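Local atomic coordinates of periplasmic oligopeptide-binding protein (Burkholderia pseudomallei, PDB entry 3ZS6), a protein that probably captures oligopeptides in the periplasm for uptake by an ABC transport system, and holds a bound peptide in this structure. Residues I31-F36 and P153-N158; T149-L154 and I494-S499; R288-S293 and A365-S370; R316-D321 and N465-V470; V385-K388 and Q393-D396. One frame throughout, in Å; residues are numbered along the deposited sequence. Where two conformers were deposited one is given.

Interaction 1. Residues I31-F36 and P153-N158; sequences IGLDLF and PLTPVN
Phe36 and Thr155 carry this contact, their side chains crossing at about a right angle. Thr155 OG1 lies 3.6 Å from Phe36 CB, and Thr155 CG2 rests against the same methylene. The same methyl group meets Leu33 CD2 at 3.9 Å, so the threonine touches both the last turn of the helix and the residue just after it. Further along the loop, Pro156 O sits 3.6 Å from Phe36 CD2, approaching the ring obliquely as a van der Waals neighbour.

The hydroxyl of Thr155 owes its position to its first torsion: OG1 lies between the backbone N and the carbonyl carbon (chi1 59°). It is satisfied by a hydrogen bond with Ala152 O, which ties the threonine back to its own 3-10 turn, while CG2 is left to face the helix. Phe36 is the first residue to leave helical geometry, yet its backbone N still bonds to Gly32 O at 2.8 Å. The same carbonyl oxygen lies in the plane of the Phe36 ring at its edge.

Behind the helix, Leu35 packs on Leu183 and Met194 of the four-stranded mixed sheet. On the loop side, Pro156 touches Asp84 and Phe85 of helix 82-93, and Asn158 OD1 accepts from Ala161 N as the N-cap of helix 159-165. The contact is thus a buried seam between the C-terminal end of helix 26-35, with its mixed sheet, and the loop packed on helix 82-93 that leads into helix 159-165, consistent with the domain I to domain II boundary of OppA-type solute-binding proteins.

Interaction 2. Residues T149-L154 and I494-S499; sequences TAMAPL and IDMRAS
Behind Met496, which packs on an acidic side chain of the bound peptide in the binding site, Met151 reaches over from the turn after helix 145-148 to meet this C-terminal loop. The meeting point is the methyl group of Met151: its CE lies 3.8 Å from Met496 CG, and the two side chains approach at a slant. Ile494 CD1 adds a looser touch at 4.3 Å from Met151 CE. Both methionines bend at chi2 and chi3, which folds each thioether back instead of extending it. Trp26, Asn29 and Thr30 of helix 26-35 lie against Met496, and Leu104 and Ile42 against Met151.

The loop that presents Met496 is braced by polar bonds. Arg497 NH1 donates to Asp495 OD1 over 2.8 Å in a salt bridge that meets the carboxylate from above its plane, 50° out of it. Asp495 OD2 has a second charged partner in Arg479, and Arg497 NH2 bonds to Thr489 O.

The contact itself is apolar packing, with no polar bond between the segments. The two thioethers are apolar and unbranched, possibly able to adjust where Met496 meets the peptide, while the Asp495-Arg497 and Asp495-Arg479 pairs probably help hold the loop.

Interaction 3. Residues R288-S293 and A365-S370; sequences REILTS and ALFAAS
Two helical segments face each other here, 288-293 from helix 288-296 and 365-370 from helix 359-376, with the CA atoms of Leu291 and Phe367 7.6 Å apart. The first widens into a pi-type turn at residues 291-293, where Ser293 N still bonds to Glu289 O; the second keeps regular alpha-helical bonding, as in Ala369 N to Ala365 O at 2.9 Å. Phe367 holds its CG anti to the backbone N (chi1 180°), which directs the ring at Ile290 and Leu291.

Ile290 touches the far end of the ring: CG2 is 4.0 Å from Phe367 CE1 and nearly as close to CZ, the two side chains crossing at about a right angle. Leu291 takes the neighbouring part. Its CB stands 3.9 Å from Phe367 CE2, and its CD1 stands 4.0 Å from Phe367 CD2. Ile290 CG2 and Leu291 CB both lie oblique to the ring plane.

Helix 359-376 is the connection of a beta-alpha-beta unit, running from strand 350-356 to the parallel strand 379-385, and its Ala365 and Ala369 lie on Leu382 of that second strand. Small alanines thus abut the sheet while Phe367 reaches out to the adjacent helix. In the other helix, Leu291 and Thr292 pack on Phe473 of the long strand 470-480, so helix 288-296 also leans on the same mixed sheet. Arg288, turned away from Phe367, bonds through NE to Pro471 O and through NH2 to Ala283 O.

Interaction 4. Residues R316-D321 and N465-V470; sequences RPFTPD and NDYPMV
Polar oxygen against aromatic edge is the first kind of contact: Asn465 OD1 lies 3.7 Å from Phe318 CZ and equally near CE1. The oxygen sits close to the ring plane, facing the rim and its C-H groups, and the amide is turned 82° against the ring. Tyr467 OH comes to the same edge, 4.1 Å from Phe318 CZ, with the two side chains crossing at about a right angle. A first torsion of 169° swings the Phe318 ring away from its own N and toward Asn465.

Packing on aliphatic carbon is the second kind. Pro320 CB stands 3.6 Å from Tyr467 OH, so the phenol oxygen touches the proline as well as the phenylalanine edge. Tyr467 OH is hydrogen-bonded with Trp322 NE1, the next residue after segment 316-321. Pro320 N in turn lies over one face of the Phe318 ring, 4.0 Å above its plane and offset toward the rim.

The contact joins a loop leading to helix 327-340 with the link between helix 449-464 and strand 470-480, a long strand of the large mixed sheet of this lobe. Tyr467 is where that link turns, leaving the helix with positive phi. Its ring also touches Glu280 and Ala283 of helix 276-285, while Phe318 lies along His460, Asp461 and Met464 of helix 449-464.

Charge and hydrogen bonding shape the start of the loop. Arg316 NH1 donates to Pro317 O at 3.1 Å, meeting the carbonyl from above its plane. Helix 449-464, which precedes the other segment, holds the same guanidinium by a salt bridge of Arg316 NH2 with Asp461 OD2.

Interaction 5. Residues V385-K388 and Q393-D396; sequences VEFK and QRHD
Val385 meets Gln393, and Phe387 meets Arg394, in a local contact by which the start and end of one short helix, 387-395, and the strand residue before it pack on each other. The helix follows strand 379-385 and leads to strand 401-407; both strands run parallel to 350-356, so it forms the connection of a beta-alpha-beta crossover in the large mixed sheet. Glu386 stands at the N-cap position between strand and helix.

Val385 belongs to the strand side, held by backbone hydrogen bonds with Tyr355 and Thr357. It directs its CB at the end of the helix, and CG2 comes 4.2 Å from Gln393 OE1. Gln393 reaches back in an extended chain (chi2 178°) toward this methyl group. Thr354 of strand 350-356 touches both residues.

Phe387 and Arg394 are seven positions apart, about two helical turns, which brings them onto one face. The CB of Phe387 points away from segment 393-396, but the ring returns with CE1 4.4 Å from Arg394 NH2, an oblique and loose approach. The guanidinium is fixed instead by Arg394 NH1 bonding to Arg403 O, with a long, weak ion pair between NE and Asp404 OD2. Both residues belong to the peptide site: Phe387 packs on the peptide backbone and Arg394 on one of its apolar side chains. Both side chains thus line the peptide site from this helix. At the Val385 pair, Gln393 OE1 is buried with no polar partner in the model.

Overall arrangement
From the N terminus, interaction 1 closes the first loop, joining helix 26-35 to the chain before helix 159-165. Interaction 2 starts on that same loop, sharing Pro153 and Leu154, and runs to the C-terminal segment 494-499; Asp34 and Ser499 also bring the two into touch by a probable hydrogen bond. The span of interaction 2 encloses interactions 3, 4 and 5. Interactions 3 and 4 cross along the chain, their segments alternating, and touch through Arg288 and Val470 in the lobe of the large mixed sheet. Interaction 5, local to helix 387-395, falls within the span of interaction 4 and after interaction 3. Interactions 1 and 3 lie on opposite sides of the chain's centre, their centres about 38 Å apart.

Interaction 1. Residues I31-F36 and P153-N158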
# COMPACT_ATOMS: atom_id res chain seq x y z
N ILE A 31 -4.21 -6.78 -8.57
CA ILE A 31 -4.10 -7.92 -9.48
C ILE A 31 -4.08 -9.28 -8.74
O ILE A 31 -4.83 -10.18 -9.07
CB ILE A 31 -2.88 -7.80 -10.39
CG1 ILE A 31 -3.04 -6.58 -11.30
CG2 ILE A 31 -2.71 -9.07 -11.24
CD1 ILE A 31 -1.83 -6.30 -12.18
N GLY A 32 -3.23 -9.40 -7.72
CA GLY A 32 -3.08 -10.66 -7.00
C GLY A 32 -4.34 -11.16 -6.30
O GLY A 32 -4.54 -12.38 -6.15
N LEU A 33 -5.18 -10.23 -5.85
CA LEU A 33 -6.39 -10.62 -5.12
C LEU A 33 -7.53 -11.04 -6.05
O LEU A 33 -8.52 -11.63 -5.61
CB LEU A 33 -6.83 -9.52 -4.16
CG LEU A 33 -5.92 -9.31 -2.94
CD1 LEU A 33 -6.32 -8.05 -2.18
CD2 LEU A 33 -5.94 -10.52 -1.99
N ASP A 34 -7.41 -10.73 -7.34
CA ASP A 34 -8.28 -11.33 -8.34
C ASP A 34 -7.85 -12.80 -8.58
O ASP A 34 -8.67 -13.65 -8.90
CB ASP A 34 -8.22 -10.56 -9.67
CG ASP A 34 -9.05 -9.28 -9.67
OD1 ASP A 34 -9.80 -9.01 -8.69
OD2 ASP A 34 -8.97 -8.55 -10.67
N LEU A 35 -6.55 -13.08 -8.43
CA LEU A 35 -6.01 -14.43 -8.70
C LEU A 35 -5.98 -15.37 -7.48
O LEU A 35 -6.05 -16.60 -7.64
CB LEU A 35 -4.59 -14.34 -9.29
CG LEU A 35 -4.46 -13.66 -10.65
CD1 LEU A 35 -2.99 -13.40 -10.97
CD2 LEU A 35 -5.12 -14.51 -11.76
N PHE A 36 -5.87 -14.79 -6.28
CA PHE A 36 -5.77 -15.57 -5.05
C PHE A 36 -6.79 -15.09 -4.02
O PHE A 36 -7.15 -13.91 -4.00
CB PHE A 36 -4.37 -15.44 -4.42
CG PHE A 36 -3.26 -16.00 -5.25
CD1 PHE A 36 -2.65 -15.22 -6.23
CD2 PHE A 36 -2.80 -17.29 -5.04
CE1 PHE A 36 -1.60 -15.73 -7.00
CE2 PHE A 36 -1.75 -17.81 -5.80
CZ PHE A 36 -1.15 -17.03 -6.78
N PRO A 153 -0.33 -10.73 0.52
CA PRO A 153 0.77 -11.57 1.00
C PRO A 153 0.33 -12.67 1.97
O PRO A 153 1.12 -13.57 2.22
CB PRO A 153 1.71 -10.56 1.70
CG PRO A 153 1.34 -9.22 1.09
CD PRO A 153 -0.16 -9.32 0.89
N LEU A 154 -0.89 -12.60 2.50
CA LEU A 154 -1.37 -13.69 3.37
C LEU A 154 -2.26 -14.71 2.66
O LEU A 154 -2.78 -15.64 3.29
CB LEU A 154 -2.02 -13.15 4.65
CG LEU A 154 -1.08 -12.33 5.57
CD1 LEU A 154 -1.80 -11.79 6.80
CD2 LEU A 154 0.13 -13.16 5.99
N THR A 155 -2.44 -14.56 1.35
CA THR A 155 -3.12 -15.59 0.57
C THR A 155 -2.32 -16.90 0.55
O THR A 155 -1.10 -16.90 0.75
CB THR A 155 -3.42 -15.15 -0.88
OG1 THR A 155 -2.20 -14.82 -1.56
CG2 THR A 155 -4.36 -13.94 -0.88
N PRO A 156 -3.01 -18.02 0.30
CA PRO A 156 -2.30 -19.31 0.32
C PRO A 156 -1.50 -19.51 -0.95
O PRO A 156 -1.77 -18.87 -1.96
CB PRO A 156 -3.44 -20.33 0.41
CG PRO A 156 -4.61 -19.66 -0.25
CD PRO A 156 -4.45 -18.17 0.03
N VAL A 157 -0.50 -20.38 -0.86
CA VAL A 157 0.33 -20.75 -2.00
C VAL A 157 0.41 -22.27 -2.12
O VAL A 157 0.44 -22.97 -1.12
CB VAL A 157 1.75 -20.19 -1.85
CG1 VAL A 157 2.63 -20.67 -2.98
CG2 VAL A 157 1.70 -18.67 -1.80
N ASN A 158 0.44 -22.76 -3.36
CA ASN A 158 0.45 -24.20 -3.62
C ASN A 158 1.86 -24.77 -3.60
O ASN A 158 2.63 -24.60 -4.54
CB ASN A 158 -0.24 -24.47 -4.97
CG ASN A 158 -0.38 -25.96 -5.27
OD1 ASN A 158 0.59 -26.63 -5.62
ND2 ASN A 158 -1.60 -26.47 -5.16

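Interaction 2. Residues T149-L154 and I494-S499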
# COMPACT_ATOMS: atom_id res chain seq x y z
N THR A 149 -5.70 -10.61 6.97
CA THR A 149 -5.72 -11.85 6.19
C THR A 149 -6.38 -11.65 4.82
O THR A 149 -6.35 -12.55 3.99
CB THR A 149 -6.48 -12.97 6.95
OG1 THR A 149 -7.89 -12.72 6.91
CG2 THR A 149 -6.03 -13.04 8.40
N ALA A 150 -6.98 -10.49 4.60
CA ALA A 150 -7.58 -10.19 3.29
C ALA A 150 -6.58 -9.63 2.27
O ALA A 150 -6.91 -9.45 1.11
CB ALA A 150 -8.78 -9.24 3.45
N MET A 151 -5.34 -9.37 2.70
CA MET A 151 -4.31 -8.81 1.81
C MET A 151 -3.54 -9.89 1.06
O MET A 151 -3.45 -11.03 1.51
CB MET A 151 -3.34 -7.94 2.62
CG MET A 151 -3.93 -6.60 3.10
SD MET A 151 -4.52 -5.54 1.74
CE MET A 151 -6.25 -5.94 1.70
N ALA A 152 -2.94 -9.52 -0.07
CA ALA A 152 -2.30 -10.49 -0.94
C ALA A 152 -1.19 -11.34 -0.32
O ALA A 152 -1.11 -12.54 -0.57
CB ALA A 152 -1.82 -9.83 -2.24
N PRO A 153 -0.33 -10.73 0.52
CA PRO A 153 0.77 -11.57 1.00
C PRO A 153 0.33 -12.67 1.97
O PRO A 153 1.12 -13.57 2.22
CB PRO A 153 1.71 -10.56 1.70
CG PRO A 153 1.34 -9.22 1.09
CD PRO A 153 -0.16 -9.32 0.89
N LEU A 154 -0.89 -12.60 2.50
CA LEU A 154 -1.37 -13.69 3.37
C LEU A 154 -2.26 -14.71 2.66
O LEU A 154 -2.78 -15.64 3.29
CB LEU A 154 -2.02 -13.15 4.65
CG LEU A 154 -1.08 -12.33 5.57
CD1 LEU A 154 -1.80 -11.79 6.80
CD2 LEU A 154 0.13 -13.16 5.99
N ILE A 494 -9.61 1.96 1.61
CA ILE A 494 -8.25 1.52 1.31
C ILE A 494 -8.11 1.15 -0.16
O ILE A 494 -7.07 0.69 -0.60
CB ILE A 494 -7.76 0.39 2.23
CG1 ILE A 494 -8.45 -0.93 1.94
CG2 ILE A 494 -7.91 0.78 3.70
CD1 ILE A 494 -7.82 -2.10 2.70
N ASP A 495 -9.17 1.38 -0.92
CA ASP A 495 -9.17 1.17 -2.37
C ASP A 495 -8.73 -0.24 -2.78
O ASP A 495 -7.92 -0.41 -3.70
CB ASP A 495 -8.33 2.23 -3.10
CG ASP A 495 -8.54 2.18 -4.62
OD1 ASP A 495 -9.58 1.66 -5.09
OD2 ASP A 495 -7.66 2.66 -5.35
N MET A 496 -9.27 -1.24 -2.08
CA MET A 496 -9.04 -2.62 -2.46
C MET A 496 -10.33 -3.16 -3.09
O MET A 496 -11.19 -3.75 -2.41
CB MET A 496 -8.59 -3.46 -1.26
CG MET A 496 -7.07 -3.39 -0.97
SD MET A 496 -6.05 -4.16 -2.26
CE MET A 496 -5.17 -2.76 -2.99
N ARG A 497 -10.46 -2.92 -4.39
CA ARG A 497 -11.71 -3.21 -5.10
C ARG A 497 -11.51 -4.32 -6.11
O ARG A 497 -10.96 -4.11 -7.19
CB ARG A 497 -12.22 -1.93 -5.78
CG ARG A 497 -12.55 -0.77 -4.81
CD ARG A 497 -12.84 0.54 -5.57
NE ARG A 497 -13.68 1.47 -4.82
CZ ARG A 497 -13.24 2.54 -4.15
NH1 ARG A 497 -11.94 2.82 -4.11
NH2 ARG A 497 -14.11 3.32 -3.51
N ALA A 498 -11.95 -5.52 -5.74
CA ALA A 498 -11.75 -6.72 -6.55
C ALA A 498 -12.71 -6.74 -7.72
O ALA A 498 -13.84 -6.27 -7.63
CB ALA A 498 -11.94 -7.97 -5.69
N SER A 499 -12.27 -7.32 -8.83
CA SER A 499 -13.12 -7.42 -10.01
C SER A 499 -14.40 -8.25 -9.78
O SER A 499 -15.45 -7.95 -10.36
CB SER A 499 -12.32 -7.97 -11.18
OG SER A 499 -11.19 -7.15 -11.44

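Interaction 3. Residues R288-S293 and A365-S370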
# COMPACT_ATOMS: atom_id res chain seq x y z
N ARG A 288 2.25 23.26 0.93
CA ARG A 288 1.34 22.18 0.57
C ARG A 288 -0.04 22.70 0.17
O ARG A 288 -0.83 21.99 -0.46
CB ARG A 288 1.22 21.18 1.72
CG ARG A 288 2.55 20.53 2.13
CD ARG A 288 2.46 19.97 3.56
NE ARG A 288 3.70 19.33 3.97
CZ ARG A 288 4.83 19.99 4.22
NH1 ARG A 288 4.89 21.32 4.06
NH2 ARG A 288 5.92 19.32 4.59
N GLU A 289 -0.32 23.94 0.55
CA GLU A 289 -1.59 24.57 0.20
C GLU A 289 -1.60 24.87 -1.29
O GLU A 289 -2.55 24.52 -1.99
CB GLU A 289 -1.80 25.85 1.02
CG GLU A 289 -3.23 26.02 1.52
CD GLU A 289 -4.24 26.06 0.39
OE1 GLU A 289 -3.91 26.61 -0.68
OE2 GLU A 289 -5.36 25.54 0.57
N ILE A 290 -0.52 25.49 -1.77
CA ILE A 290 -0.35 25.75 -3.19
C ILE A 290 -0.25 24.45 -3.99
O ILE A 290 -0.84 24.32 -5.07
CB ILE A 290 0.90 26.62 -3.45
CG1 ILE A 290 0.71 28.02 -2.86
CG2 ILE A 290 1.19 26.71 -4.93
CD1 ILE A 290 1.96 28.87 -2.90
N LEU A 291 0.49 23.49 -3.45
CA LEU A 291 0.65 22.19 -4.08
C LEU A 291 -0.71 21.58 -4.39
O LEU A 291 -0.97 21.16 -5.52
CB LEU A 291 1.47 21.25 -3.17
CG LEU A 291 1.65 19.81 -3.67
CD1 LEU A 291 2.15 19.77 -5.12
CD2 LEU A 291 2.58 19.02 -2.75
N THR A 292 -1.59 21.54 -3.39
CA THR A 292 -2.88 20.88 -3.55
C THR A 292 -3.91 21.71 -4.32
O THR A 292 -4.64 21.18 -5.17
CB THR A 292 -3.47 20.44 -2.20
OG1 THR A 292 -3.50 21.56 -1.30
CG2 THR A 292 -2.62 19.32 -1.59
N SER A 293 -3.97 23.01 -4.06
CA SER A 293 -4.98 23.86 -4.67
C SER A 293 -4.66 24.19 -6.12
O SER A 293 -5.56 24.37 -6.94
CB SER A 293 -5.19 25.14 -3.87
OG SER A 293 -4.05 25.98 -3.94
N ALA A 365 7.35 16.96 -8.25
CA ALA A 365 8.80 17.04 -8.11
C ALA A 365 9.37 18.39 -8.57
O ALA A 365 10.24 18.96 -7.90
CB ALA A 365 9.46 15.89 -8.85
N LEU A 366 8.90 18.88 -9.71
CA LEU A 366 9.32 20.20 -10.20
C LEU A 366 8.97 21.28 -9.18
O LEU A 366 9.74 22.24 -8.98
CB LEU A 366 8.66 20.51 -11.55
CG LEU A 366 9.31 19.80 -12.75
CD1 LEU A 366 8.41 19.82 -14.00
CD2 LEU A 366 10.68 20.40 -13.06
N PHE A 367 7.81 21.14 -8.55
CA PHE A 367 7.40 22.09 -7.52
C PHE A 367 8.34 22.05 -6.32
O PHE A 367 8.82 23.09 -5.87
CB PHE A 367 5.96 21.81 -7.06
CG PHE A 367 5.48 22.75 -5.99
CD1 PHE A 367 5.23 24.08 -6.29
CD2 PHE A 367 5.27 22.31 -4.70
CE1 PHE A 367 4.78 24.96 -5.32
CE2 PHE A 367 4.82 23.18 -3.71
CZ PHE A 367 4.58 24.50 -4.02
N ALA A 368 8.61 20.86 -5.80
CA ALA A 368 9.54 20.71 -4.68
C ALA A 368 10.91 21.29 -4.99
O ALA A 368 11.49 22.03 -4.19
CB ALA A 368 9.67 19.24 -4.27
N ALA A 369 11.44 20.95 -6.16
CA ALA A 369 12.73 21.46 -6.58
C ALA A 369 12.77 23.00 -6.55
O ALA A 369 13.71 23.59 -6.02
CB ALA A 369 13.08 20.94 -7.98
N SER A 370 11.76 23.65 -7.12
CA SER A 370 11.76 25.11 -7.20
C SER A 370 11.60 25.71 -5.81
O SER A 370 12.25 26.70 -5.46
CB SER A 370 10.67 25.62 -8.15
OG SER A 370 9.40 25.66 -7.52

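Interaction 4. Residues R316-D321 and N465-V470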
# COMPACT_ATOMS: atom_id res chain seq x y z
N ARG A 316 -5.96 12.00 16.29
CA ARG A 316 -5.88 13.09 15.34
C ARG A 316 -4.58 13.01 14.58
O ARG A 316 -3.63 12.35 15.03
CB ARG A 316 -5.93 14.42 16.09
CG ARG A 316 -4.98 14.45 17.28
CD ARG A 316 -4.32 15.82 17.47
NE ARG A 316 -3.41 15.80 18.62
CZ ARG A 316 -2.13 15.43 18.56
NH1 ARG A 316 -1.59 15.06 17.40
NH2 ARG A 316 -1.39 15.44 19.66
N PRO A 317 -4.51 13.68 13.42
CA PRO A 317 -3.25 13.68 12.68
C PRO A 317 -2.21 14.54 13.38
O PRO A 317 -2.50 15.18 14.40
CB PRO A 317 -3.63 14.29 11.33
CG PRO A 317 -4.85 15.10 11.61
CD PRO A 317 -5.58 14.37 12.70
N PHE A 318 -1.00 14.54 12.84
CA PHE A 318 0.08 15.36 13.34
C PHE A 318 0.09 16.70 12.59
O PHE A 318 0.17 16.74 11.37
CB PHE A 318 1.41 14.63 13.16
CG PHE A 318 2.62 15.49 13.39
CD1 PHE A 318 3.07 15.76 14.68
CD2 PHE A 318 3.33 16.00 12.32
CE1 PHE A 318 4.20 16.53 14.89
CE2 PHE A 318 4.45 16.78 12.52
CZ PHE A 318 4.89 17.05 13.81
N THR A 319 -0.01 17.79 13.34
CA THR A 319 0.05 19.12 12.76
C THR A 319 1.09 19.95 13.50
O THR A 319 0.87 20.38 14.62
CB THR A 319 -1.30 19.85 12.82
OG1 THR A 319 -2.29 19.10 12.10
CG2 THR A 319 -1.19 21.23 12.19
N PRO A 320 2.25 20.17 12.86
CA PRO A 320 3.34 20.92 13.47
C PRO A 320 3.03 22.39 13.65
O PRO A 320 2.24 23.00 12.91
CB PRO A 320 4.47 20.77 12.45
CG PRO A 320 3.75 20.65 11.15
CD PRO A 320 2.55 19.80 11.46
N ASP A 321 3.68 22.95 14.66
CA ASP A 321 3.64 24.36 14.99
C ASP A 321 3.68 25.26 13.76
O ASP A 321 2.86 26.16 13.60
CB ASP A 321 4.85 24.67 15.88
CG ASP A 321 4.73 25.99 16.58
OD1 ASP A 321 3.89 26.81 16.16
OD2 ASP A 321 5.49 26.21 17.54
N ASN A 465 8.12 14.57 14.75
CA ASN A 465 8.99 15.66 15.19
C ASN A 465 10.44 15.41 14.76
O ASN A 465 11.26 16.33 14.76
CB ASN A 465 8.89 15.87 16.70
CG ASN A 465 7.65 16.64 17.09
OD1 ASN A 465 7.35 17.69 16.53
ND2 ASN A 465 6.91 16.12 18.06
N ASP A 466 10.73 14.18 14.38
CA ASP A 466 12.04 13.83 13.83
C ASP A 466 12.09 13.96 12.30
O ASP A 466 13.16 13.86 11.70
CB ASP A 466 12.45 12.42 14.26
CG ASP A 466 12.89 12.35 15.73
OD1 ASP A 466 13.13 13.42 16.34
OD2 ASP A 466 13.00 11.24 16.28
N TYR A 467 10.94 14.19 11.67
CA TYR A 467 10.86 14.33 10.21
C TYR A 467 11.65 13.27 9.45
O TYR A 467 12.46 13.59 8.58
CB TYR A 467 11.26 15.75 9.78
CG TYR A 467 10.38 16.77 10.45
CD1 TYR A 467 9.16 17.11 9.90
CD2 TYR A 467 10.72 17.33 11.68
CE1 TYR A 467 8.32 18.00 10.52
CE2 TYR A 467 9.89 18.24 12.30
CZ TYR A 467 8.69 18.57 11.71
OH TYR A 467 7.84 19.46 12.32
N PRO A 468 11.41 11.99 9.78
CA PRO A 468 12.08 10.88 9.10
C PRO A 468 11.76 10.83 7.60
O PRO A 468 12.56 10.30 6.83
CB PRO A 468 11.54 9.64 9.82
CG PRO A 468 10.24 10.09 10.45
CD PRO A 468 10.50 11.52 10.84
N MET A 469 10.61 11.37 7.21
CA MET A 469 10.26 11.56 5.81
C MET A 469 9.46 12.85 5.68
O MET A 469 9.27 13.56 6.67
CB MET A 469 9.45 10.37 5.26
CG MET A 469 8.19 10.03 6.08
SD MET A 469 8.46 8.75 7.33
CE MET A 469 8.48 7.26 6.31
N VAL A 470 9.00 13.17 4.47
CA VAL A 470 8.28 14.43 4.26
C VAL A 470 6.89 14.21 3.69
O VAL A 470 6.71 14.15 2.47
CB VAL A 470 9.05 15.36 3.29
CG1 VAL A 470 8.31 16.69 3.14
CG2 VAL A 470 10.49 15.58 3.77

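Interaction 5. Residues V385-K388 and Q393-D396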
# COMPACT_ATOMS: atom_id res chain seq x y z
N VAL A 385 12.42 7.10 -13.00
CA VAL A 385 12.64 5.68 -13.27
C VAL A 385 11.33 4.91 -13.26
O VAL A 385 10.30 5.43 -12.81
CB VAL A 385 13.57 5.03 -12.22
CG1 VAL A 385 14.94 5.70 -12.21
CG2 VAL A 385 12.92 5.09 -10.84
N GLU A 386 11.38 3.67 -13.74
CA GLU A 386 10.25 2.76 -13.64
C GLU A 386 9.94 2.48 -12.16
O GLU A 386 10.84 2.42 -11.32
CB GLU A 386 10.55 1.44 -14.36
CG GLU A 386 9.46 0.40 -14.19
CD GLU A 386 9.73 -0.87 -14.98
OE1 GLU A 386 10.88 -1.05 -15.45
OE2 GLU A 386 8.79 -1.68 -15.14
N PHE A 387 8.66 2.31 -11.85
CA PHE A 387 8.24 2.11 -10.46
C PHE A 387 8.92 0.93 -9.76
O PHE A 387 9.31 1.04 -8.60
CB PHE A 387 6.72 1.97 -10.35
CG PHE A 387 6.21 1.88 -8.94
CD1 PHE A 387 6.39 2.93 -8.05
CD2 PHE A 387 5.56 0.74 -8.50
CE1 PHE A 387 5.92 2.85 -6.74
CE2 PHE A 387 5.10 0.64 -7.19
CZ PHE A 387 5.28 1.70 -6.31
N LYS A 388 9.05 -0.20 -10.46
CA LYS A 388 9.70 -1.39 -9.88
C LYS A 388 11.13 -1.08 -9.47
O LYS A 388 11.61 -1.57 -8.45
CB LYS A 388 9.72 -2.55 -10.89
CG LYS A 388 8.47 -3.40 -10.90
CD LYS A 388 8.35 -4.19 -12.20
CE LYS A 388 9.62 -4.97 -12.50
NZ LYS A 388 9.52 -5.72 -13.79
N GLN A 393 15.31 0.66 -5.43
CA GLN A 393 16.26 1.69 -5.02
C GLN A 393 15.99 2.21 -3.61
O GLN A 393 16.93 2.44 -2.84
CB GLN A 393 16.30 2.84 -6.03
CG GLN A 393 17.06 2.49 -7.30
CD GLN A 393 17.06 3.62 -8.31
OE1 GLN A 393 16.22 4.52 -8.24
NE2 GLN A 393 18.00 3.59 -9.24
N ARG A 394 14.72 2.40 -3.26
CA ARG A 394 14.37 2.85 -1.91
C ARG A 394 14.77 1.80 -0.85
O ARG A 394 15.36 2.14 0.18
CB ARG A 394 12.88 3.22 -1.82
CG ARG A 394 12.50 4.45 -2.66
CD ARG A 394 11.03 4.84 -2.53
NE ARG A 394 10.11 3.69 -2.56
CZ ARG A 394 8.87 3.70 -3.05
NH1 ARG A 394 8.38 4.81 -3.61
NH2 ARG A 394 8.12 2.60 -2.98
N HIS A 395 14.46 0.53 -1.11
CA HIS A 395 14.88 -0.54 -0.20
C HIS A 395 16.39 -0.53 0.01
O HIS A 395 16.87 -0.77 1.12
CB HIS A 395 14.45 -1.93 -0.72
CG HIS A 395 13.03 -2.28 -0.41
ND1 HIS A 395 12.56 -2.43 0.88
CD2 HIS A 395 11.97 -2.53 -1.22
CE1 HIS A 395 11.28 -2.74 0.85
NE2 HIS A 395 10.89 -2.81 -0.41
N ASP A 396 17.14 -0.27 -1.06
CA ASP A 396 18.60 -0.39 -1.02
C ASP A 396 19.26 0.94 -0.67
O ASP A 396 20.49 1.04 -0.63
CB ASP A 396 19.15 -0.90 -2.37
CG ASP A 396 18.71 -2.33 -2.69
OD1 ASP A 396 18.20 -3.01 -1.78
OD2 ASP A 396 18.88 -2.77 -3.85